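Local atomic coordinates of polyhedrin (Antheraea mylitta cypovirus 4, PDB entry 5A8S), a protein that forms the crystalline lattice of the polyhedra, the microcrystalline occlusion bodies of an insect cypovirus, in which virus particles are probably embedded and protected. Residues Val131-Met136 with Val172-His177; Ala53-Phe58 with Asn212-Asn217. One frame throughout, in Å; residues are numbered along the deposited sequence.

Overall arrangement
The two contacts involve different parts of one six-stranded antiparallel sheet, their centres about 19 Å apart and their nearest atoms about 9 Å apart. Along the chain, the order is 53-58, 131-136, 172-177 and 212-217, so that both segments of contact 1 fall between those of contact 2. Strands 51-58 and 210-216 of contact 2 and strand 167-173 of contact 1 belong to that sheet; strand 130-134 belongs to a separate three-stranded sheet. Contact 2 therefore adds the strand that is outermost within this chain, whereas contact 1 packs the large sheet against the smaller one. M136 O of one subunit accepts a weak hydrogen bond from N212 ND2 of a neighbouring one, each contact supplying half.

Contact 1: residues Val131-Met136 with Val172-His177; sequences VEATNM and VPLDEH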
loop_
_atom_site.group_PDB
_atom_site.type_symbol
_atom_site.label_atom_id
_atom_site.label_comp_id
_atom_site.label_asym_id
_atom_site.label_seq_id
_atom_site.Cartn_x
_atom_site.Cartn_y
_atom_site.Cartn_z
ATOM N N VAL A 131 4.021 18.512 3.810
ATOM C CA VAL A 131 3.690 17.744 4.995
ATOM C C VAL A 131 2.438 18.360 5.601
ATOM O O VAL A 131 2.231 19.568 5.498
ATOM C CB VAL A 131 4.823 17.800 6.049
ATOM C CG1 VAL A 131 4.462 16.964 7.282
ATOM C CG2 VAL A 131 6.138 17.329 5.447
ATOM N N GLU A 132 1.609 17.528 6.217
ATOM C CA GLU A 132 0.484 18.014 7.017
ATOM C C GLU A 132 0.306 17.184 8.256
ATOM O O GLU A 132 0.373 15.957 8.203
ATOM C CB GLU A 132 -0.823 17.911 6.242
ATOM C CG GLU A 132 -1.006 18.962 5.228
ATOM C CD GLU A 132 -2.409 18.974 4.675
ATOM O OE1 GLU A 132 -3.061 17.907 4.594
ATOM O OE2 GLU A 132 -2.848 20.068 4.317
ATOM N N ALA A 133 0.073 17.852 9.375
ATOM C CA ALA A 133 -0.450 17.181 10.548
ATOM C C ALA A 133 -1.973 17.198 10.430
ATOM O O ALA A 133 -2.613 18.192 10.741
ATOM C CB ALA A 133 0.010 17.886 11.807
ATOM N N THR A 134 -2.554 16.108 9.949
ATOM C CA THR A 134 -3.995 16.057 9.750
ATOM C C THR A 134 -4.681 15.591 11.031
ATOM O O THR A 134 -4.007 15.300 12.015
ATOM C CB THR A 134 -4.355 15.159 8.546
ATOM O OG1 THR A 134 -3.442 14.056 8.462
ATOM C CG2 THR A 134 -4.240 15.958 7.248
ATOM N N ASN A 135 -6.009 15.548 11.042
ATOM C CA ASN A 135 -6.711 15.028 12.213
ATOM C C ASN A 135 -6.694 13.492 12.189
ATOM O O ASN A 135 -5.963 12.898 11.400
ATOM C CB ASN A 135 -8.129 15.616 12.329
ATOM C CG ASN A 135 -9.060 15.154 11.224
ATOM O OD1 ASN A 135 -8.778 14.194 10.506
ATOM N ND2 ASN A 135 -10.194 15.833 11.095
ATOM N N MET A 136 -7.461 12.842 13.058
ATOM C CA MET A 136 -7.368 11.387 13.172
ATOM C C MET A 136 -7.689 10.680 11.854
ATOM O O MET A 136 -7.148 9.610 11.570
ATOM C CB MET A 136 -8.295 10.873 14.270
ATOM C CG MET A 136 -7.887 11.302 15.677
ATOM S SD MET A 136 -6.347 10.555 16.245
ATOM C CE MET A 136 -6.837 8.832 16.393
ATOM N N VAL A 172 7.816 19.219 12.846
ATOM C CA VAL A 172 6.367 19.391 12.883
ATOM C C VAL A 172 5.838 18.939 14.241
ATOM O O VAL A 172 5.810 17.742 14.541
ATOM C CB VAL A 172 5.680 18.580 11.770
ATOM C CG1 VAL A 172 4.154 18.736 11.844
ATOM C CG2 VAL A 172 6.202 19.016 10.403
ATOM N N PRO A 173 5.453 19.898 15.092
ATOM C CA PRO A 173 4.843 19.520 16.374
ATOM C C PRO A 173 3.492 18.841 16.175
ATOM O O PRO A 173 2.751 19.190 15.256
ATOM C CB PRO A 173 4.659 20.860 17.096
ATOM C CG PRO A 173 5.590 21.808 16.412
ATOM C CD PRO A 173 5.672 21.350 14.986
ATOM N N LEU A 174 3.175 17.879 17.033
ATOM C CA LEU A 174 1.906 17.157 16.943
ATOM C C LEU A 174 1.185 17.218 18.272
ATOM O O LEU A 174 1.823 17.182 19.313
ATOM C CB LEU A 174 2.143 15.681 16.602
ATOM C CG LEU A 174 2.848 15.397 15.278
ATOM C CD1 LEU A 174 3.177 13.920 15.197
ATOM C CD2 LEU A 174 1.989 15.833 14.107
ATOM N N ASP A 175 -0.138 17.308 18.247
ATOM C CA ASP A 175 -0.901 17.015 19.458
ATOM C C ASP A 175 -1.510 15.627 19.275
ATOM O O ASP A 175 -1.370 15.021 18.208
ATOM C CB ASP A 175 -1.909 18.124 19.831
ATOM C CG ASP A 175 -3.231 18.050 19.065
ATOM O OD1 ASP A 175 -3.546 17.010 18.458
ATOM O OD2 ASP A 175 -3.984 19.053 19.113
ATOM N N GLU A 176 -2.145 15.107 20.315
ATOM C CA GLU A 176 -2.441 13.686 20.360
ATOM C C GLU A 176 -3.481 13.234 19.324
ATOM O O GLU A 176 -3.581 12.042 19.036
ATOM C CB GLU A 176 -2.894 13.279 21.763
ATOM C CG GLU A 176 -2.986 11.785 21.940
ATOM C CD GLU A 176 -3.491 11.400 23.304
ATOM O OE1 GLU A 176 -4.053 12.277 23.999
ATOM O OE2 GLU A 176 -3.316 10.224 23.678
ATOM N N HIS A 177 -4.246 14.160 18.751
ATOM C CA HIS A 177 -5.231 13.749 17.756
ATOM C C HIS A 177 -4.720 13.870 16.310
ATOM O O HIS A 177 -5.479 13.679 15.369
ATOM C CB HIS A 177 -6.567 14.475 17.966
ATOM C CG HIS A 177 -6.755 15.695 17.116
ATOM N ND1 HIS A 177 -5.948 16.805 17.206
ATOM C CD2 HIS A 177 -7.704 15.993 16.194
ATOM C CE1 HIS A 177 -6.369 17.727 16.363
ATOM N NE2 HIS A 177 -7.434 17.259 15.733
#
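The imidazole of H177 lies obliquely beside N135, whose CB is 3.8 Å from NE2 of H177, while the carboxylate of D175 meets the ring edge in the ring plane. Here two antiparallel sheets face each other: strand 130-134 of the three-stranded sheet runs along strand 167-173 of the six-stranded one and the loop that follows it. No hydrogen bond joins the two segments; they meet through apolar side chains and, further on, against the backbone of H177.

Between the sheets the residues are small or branched and apolar. CG1 of V131 and CG2 of V172 come within 4.1 Å as the two side chains slide past each other in opposite directions. A133, with a lone methyl group, leaves room for a larger partner, and its CB is met at 3.7 Å by CD2 of L174. Strand 115-121 adds V118 and F120 against V131, and V116 against V172 and L174.

Further along, the chain ends its strand and M136 turns toward the backbone of H177. Its flexible thioether, bent at chi2 (-68°) and chi3 (-68°), lays SD 3.4 Å from the carbonyl O of H177, and Y93, L96 and I97 of helix 92-97 also pack on this side chain. N135 points its amide away from the histidine; its OD1 accepts from the backbone N of H137 and of L139, a role for which the short asparagine side chain is well suited.

D175 ties the loop together with two bonds to one oxygen, its short carboxylate reaching forward to the backbone N two residues on. OD1 accepts from that N of H177, forming an Asx turn, and again from the ring. The second bond, from ND1 of H177 to the syn lone pair of D175 OD1, is 2.7 Å long, and D175 OD1 lies only 9° out of the imidazole plane.

Contact 2: residues Ala53-Phe58 with Asn212-Asn217; sequences AFDYVF and NVIEFN
A53 CB sits at the edge of the F216 ring, near its plane, 3.4 Å from CE2 of that phenylalanine. So small a side chain lets the broad ring come right up to the strand. On the same face, CD1 of I214 reaches 3.8 Å from CB of D55: chi1 (-49°) sets CG1 of the isoleucine beside its backbone N, and the unusual chi2 of 104° swings the terminal methyl over to D55. The other face holds F54 and V213, which lie side by side and point the same way. CG2 of the valine comes 3.9 Å from CD2 of the phenylalanine, and L66 of strand 61-66 also packs on F54.

Between these two layers of side chains runs an antiparallel beta ladder, in which strand 210-216 is the outermost strand of the six-stranded sheet within this chain. A53 with I214 and D55 with N212 are hydrogen-bonded pairs of two bonds each, flanking the non-hydrogen-bonded pair F54 with V213. The N-H of A53 reaches O of I214 at 2.8 Å, and the return bond from I214 N to A53 O is 2.9 Å. At the second pair the bond from D55 N to N212 O is almost straight (176°). Between the two pairs, CA of V213 adds a CH-O contact to A53 O at 3.2 Å.

On the A53 and I214 face the polar groups of D55 and N212 find partners outside the two segments. Helix 219-228 packs on this face, its Y225 meeting the F216 ring edge-to-face. A carboxylate suits D55, because OD2 pairs with the charge of R39 while also sharing a hydrogen bond with Y225 OH. At N212 the amide serves the subunit interface: its OD1 is hydrogen-bonded to the OH of Y93 of a neighbouring subunit.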
loop_
_atom_site.group_PDB
_atom_site.type_symbol
_atom_site.label_atom_id
_atom_site.label_comp_id
_atom_site.label_asym_id
_atom_site.label_seq_id
_atom_site.Cartn_x
_atom_site.Cartn_y
_atom_site.Cartn_z
ATOM N N ALA A 53 11.948 5.883 13.123
ATOM C CA ALA A 53 12.061 6.377 11.753
ATOM C C ALA A 53 11.191 5.576 10.807
ATOM O O ALA A 53 11.245 4.347 10.807
ATOM C CB ALA A 53 13.509 6.308 11.288
ATOM N N PHE A 54 10.384 6.280 10.018
ATOM C CA PHE A 54 9.758 5.707 8.836
ATOM C C PHE A 54 10.627 6.128 7.662
ATOM O O PHE A 54 10.596 7.279 7.233
ATOM C CB PHE A 54 8.331 6.231 8.662
ATOM C CG PHE A 54 7.455 6.014 9.868
ATOM C CD1 PHE A 54 7.502 6.887 10.942
ATOM C CD2 PHE A 54 6.595 4.931 9.929
ATOM C CE1 PHE A 54 6.696 6.693 12.057
ATOM C CE2 PHE A 54 5.781 4.736 11.037
ATOM C CZ PHE A 54 5.839 5.612 12.103
ATOM N N ASP A 55 11.424 5.190 7.170
ATOM C CA ASP A 55 12.458 5.459 6.171
ATOM C C ASP A 55 11.970 4.949 4.815
ATOM O O ASP A 55 11.776 3.753 4.629
ATOM C CB ASP A 55 13.733 4.728 6.609
ATOM C CG ASP A 55 14.950 5.079 5.781
ATOM O OD1 ASP A 55 14.840 5.810 4.773
ATOM O OD2 ASP A 55 16.037 4.589 6.156
ATOM N N TYR A 56 11.753 5.867 3.876
ATOM C CA TYR A 56 11.269 5.519 2.535
ATOM C C TYR A 56 12.310 5.834 1.477
ATOM O O TYR A 56 12.791 6.963 1.389
ATOM C CB TYR A 56 10.017 6.326 2.184
ATOM C CG TYR A 56 8.893 6.177 3.169
ATOM C CD1 TYR A 56 8.798 7.019 4.266
ATOM C CD2 TYR A 56 7.921 5.200 3.004
ATOM C CE1 TYR A 56 7.772 6.888 5.174
ATOM C CE2 TYR A 56 6.886 5.067 3.911
ATOM C CZ TYR A 56 6.822 5.913 4.994
ATOM O OH TYR A 56 5.802 5.797 5.910
ATOM N N VAL A 57 12.654 4.840 0.670
ATOM C CA VAL A 57 13.401 5.106 -0.552
ATOM C C VAL A 57 12.489 4.776 -1.725
ATOM O O VAL A 57 11.763 3.787 -1.704
ATOM C CB VAL A 57 14.729 4.330 -0.621
ATOM C CG1 VAL A 57 15.583 4.677 0.591
ATOM C CG2 VAL A 57 14.486 2.844 -0.685
ATOM N N PHE A 58 12.530 5.628 -2.741
ATOM C CA PHE A 58 11.609 5.548 -3.863
ATOM C C PHE A 58 12.226 6.315 -5.035
ATOM O O PHE A 58 12.984 7.258 -4.830
ATOM C CB PHE A 58 10.274 6.181 -3.459
ATOM C CG PHE A 58 10.411 7.602 -3.000
ATOM C CD1 PHE A 58 10.882 7.892 -1.729
ATOM C CD2 PHE A 58 10.108 8.648 -3.854
ATOM C CE1 PHE A 58 11.023 9.205 -1.313
ATOM C CE2 PHE A 58 10.253 9.960 -3.450
ATOM C CZ PHE A 58 10.710 10.239 -2.173
ATOM N N ASN A 212 10.847 1.147 5.766
ATOM C CA ASN A 212 11.273 0.446 6.974
ATOM C C ASN A 212 10.938 1.287 8.187
ATOM O O ASN A 212 10.971 2.517 8.124
ATOM C CB ASN A 212 12.771 0.162 6.947
ATOM C CG ASN A 212 13.101 -1.113 6.201
ATOM O OD1 ASN A 212 12.912 -2.211 6.723
ATOM N ND2 ASN A 212 13.589 -0.977 4.970
ATOM N N VAL A 213 10.607 0.625 9.291
ATOM C CA VAL A 213 10.334 1.314 10.543
ATOM C C VAL A 213 11.406 0.898 11.545
ATOM O O VAL A 213 11.464 -0.258 11.957
ATOM C CB VAL A 213 8.943 0.958 11.096
ATOM C CG1 VAL A 213 8.680 1.711 12.391
ATOM C CG2 VAL A 213 7.862 1.272 10.061
ATOM N N ILE A 214 12.266 1.836 11.918
ATOM C CA ILE A 214 13.416 1.522 12.758
ATOM C C ILE A 214 13.346 2.308 14.048
ATOM O O ILE A 214 13.081 3.500 14.025
ATOM C CB ILE A 214 14.740 1.915 12.062
ATOM C CG1 ILE A 214 14.777 1.392 10.627
ATOM C CG2 ILE A 214 15.926 1.409 12.866
ATOM C CD1 ILE A 214 14.540 2.459 9.592
ATOM N N GLU A 215 13.606 1.671 15.183
ATOM C CA GLU A 215 13.609 2.428 16.426
ATOM C C GLU A 215 15.015 2.772 16.908
ATOM O O GLU A 215 15.983 2.106 16.564
ATOM C CB GLU A 215 12.785 1.718 17.496
ATOM C CG GLU A 215 11.297 1.874 17.218
ATOM C CD GLU A 215 10.426 1.637 18.427
ATOM O OE1 GLU A 215 10.661 0.648 19.159
ATOM O OE2 GLU A 215 9.495 2.444 18.632
ATOM N N PHE A 216 15.096 3.843 17.690
ATOM C CA PHE A 216 16.346 4.350 18.241
ATOM C C PHE A 216 16.138 4.653 19.715
ATOM O O PHE A 216 15.188 5.346 20.077
ATOM C CB PHE A 216 16.762 5.635 17.513
ATOM C CG PHE A 216 16.775 5.494 16.022
ATOM C CD1 PHE A 216 17.886 4.982 15.368
ATOM C CD2 PHE A 216 15.667 5.847 15.276
ATOM C CE1 PHE A 216 17.887 4.830 14.000
ATOM C CE2 PHE A 216 15.667 5.701 13.898
ATOM C CZ PHE A 216 16.775 5.189 13.265
ATOM N N ASN A 217 17.018 4.147 20.566
ATOM C CA ASN A 217 16.835 4.314 22.001
ATOM C C ASN A 217 17.203 5.709 22.498
ATOM O O ASN A 217 16.814 6.101 23.593
ATOM C CB ASN A 217 17.616 3.245 22.769
ATOM C CG ASN A 217 16.943 1.880 22.710
ATOM O OD1 ASN A 217 15.781 1.770 22.321
ATOM N ND2 ASN A 217 17.664 0.837 23.108
#